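Adhesin YadA (Yersinia enterocolitica, PDB 1P9H) binds collagen as a trimeric adhesin of the bacterial outer membrane and promotes attachment to and invasion of eukaryotic cells. Local coordinates at residues A[68-73]-A[82-87]. Numbering follows the deposited sequence.
Sequences KGAAVA and GVNSVA
V72 pairs with V86, and A73 with A87, as parallel bridges between consecutive coils of the left-handed parallel beta-roll that forms the collagen-binding head of YadA. Before its strand each coil makes a type II turn, 68-71 and 82-85.

Three backbone hydrogen bonds set the register: N84 N to G69 O (2.9 Å) joins the turns, V72 N to S85 O (2.8 Å) forms where turn leads into strand, and A87 N to V72 O links strand residues. CA-H...O contacts supplement them, as from A73 CA to A87 O at 3.2 Å.

Apolar packing is modest. V72 CB rests 4.2 Å from V86 CG1, on the face where V86 also packs against Y102 of a second subunit; A73 and A87 lie on the opposite face, where A73 touches A80 and A87 touches A94. At the start of the turns the extended K68 chain crosses V83 at about a right angle, CD lying 3.8 Å from V83 CG2.

Among polar side chains, N84 OD1 makes a van der Waals contact with the A70 methyl, 3.3 Å from CB. S85 OG sits between the backbone N and the carbonyl carbon (chi1 62°), which brings it back over its own turn. There G82 O accepts from both S85 N and S85 OG, which reach it from the same face of its plane, OG at 2.7 Å.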
loop_
_atom_site.group_PDB
_atom_site.type_symbol
_atom_site.label_atom_id
_atom_site.label_comp_id
_atom_site.label_asym_id
_atom_site.label_seq_id
_atom_site.Cartn_x
_atom_site.Cartn_y
_atom_site.Cartn_z
ATOM N N LYS A 68 -4.833 16.999 14.714
ATOM C CA LYS A 68 -5.331 16.372 15.927
ATOM C C LYS A 68 -4.389 15.373 16.575
ATOM O O LYS A 68 -3.276 15.138 16.097
ATOM C CB LYS A 68 -6.691 15.723 15.643
ATOM C CG LYS A 68 -7.761 16.735 15.232
ATOM C CD LYS A 68 -9.125 16.096 15.044
ATOM C CE LYS A 68 -10.170 17.151 14.704
ATOM N NZ LYS A 68 -11.533 16.571 14.548
ATOM N N GLY A 69 -4.851 14.801 17.682
ATOM C CA GLY A 69 -4.070 13.844 18.437
ATOM C C GLY A 69 -3.296 12.795 17.667
ATOM O O GLY A 69 -3.858 12.043 16.871
ATOM N N ALA A 70 -1.990 12.763 17.917
ATOM C CA ALA A 70 -1.069 11.802 17.322
ATOM C C ALA A 70 -1.008 11.746 15.797
ATOM O O ALA A 70 -0.378 10.845 15.244
ATOM C CB ALA A 70 -1.361 10.413 17.879
ATOM N N ALA A 71 -1.642 12.697 15.118
ATOM C CA ALA A 71 -1.621 12.712 13.657
ATOM C C ALA A 71 -0.204 12.972 13.145
ATOM O O ALA A 71 0.617 13.572 13.838
ATOM C CB ALA A 71 -2.579 13.774 13.127
ATOM N N VAL A 72 0.071 12.525 11.924
ATOM C CA VAL A 72 1.390 12.688 11.319
ATOM C C VAL A 72 1.265 13.274 9.920
ATOM O O VAL A 72 0.542 12.740 9.082
ATOM C CB VAL A 72 2.114 11.321 11.212
ATOM C CG1 VAL A 72 3.467 11.485 10.519
ATOM C CG2 VAL A 72 2.296 10.721 12.598
ATOM N N ALA A 73 1.968 14.374 9.675
ATOM C CA ALA A 73 1.950 15.015 8.367
ATOM C C ALA A 73 3.379 15.332 7.961
ATOM O O ALA A 73 4.067 16.097 8.632
ATOM C CB ALA A 73 1.121 16.300 8.413
ATOM N N GLY A 82 -7.474 14.282 10.744
ATOM C CA GLY A 82 -8.050 13.360 11.706
ATOM C C GLY A 82 -7.195 12.858 12.846
ATOM O O GLY A 82 -5.965 12.876 12.790
ATOM N N VAL A 83 -7.869 12.418 13.903
ATOM C CA VAL A 83 -7.188 11.858 15.055
ATOM C C VAL A 83 -6.462 10.623 14.526
ATOM O O VAL A 83 -7.042 9.826 13.785
ATOM C CB VAL A 83 -8.197 11.429 16.136
ATOM C CG1 VAL A 83 -7.479 10.728 17.281
ATOM C CG2 VAL A 83 -8.951 12.649 16.646
ATOM N N ASN A 84 -5.191 10.484 14.888
ATOM C CA ASN A 84 -4.378 9.347 14.461
ATOM C C ASN A 84 -4.217 9.187 12.952
ATOM O O ASN A 84 -3.840 8.112 12.493
ATOM C CB ASN A 84 -4.943 8.037 15.019
ATOM C CG ASN A 84 -4.892 7.973 16.527
ATOM O OD1 ASN A 84 -3.931 8.423 17.143
ATOM N ND2 ASN A 84 -5.923 7.392 17.130
ATOM N N SER A 85 -4.503 10.229 12.178
ATOM C CA SER A 85 -4.358 10.127 10.730
ATOM C C SER A 85 -2.904 10.325 10.314
ATOM O O SER A 85 -2.106 10.912 11.049
ATOM C CB SER A 85 -5.257 11.140 10.014
ATOM O OG SER A 85 -4.919 12.473 10.345
ATOM N N VAL A 86 -2.565 9.827 9.130
ATOM C CA VAL A 86 -1.203 9.917 8.617
ATOM C C VAL A 86 -1.220 10.351 7.157
ATOM O O VAL A 86 -1.862 9.716 6.323
ATOM C CB VAL A 86 -0.492 8.549 8.716
ATOM C CG1 VAL A 86 0.943 8.670 8.219
ATOM C CG2 VAL A 86 -0.520 8.046 10.162
ATOM N N ALA A 87 -0.511 11.432 6.854
ATOM C CA ALA A 87 -0.445 11.942 5.487
ATOM C C ALA A 87 0.995 12.275 5.134
ATOM O O ALA A 87 1.608 13.133 5.763
ATOM C CB ALA A 87 -1.311 13.191 5.353
#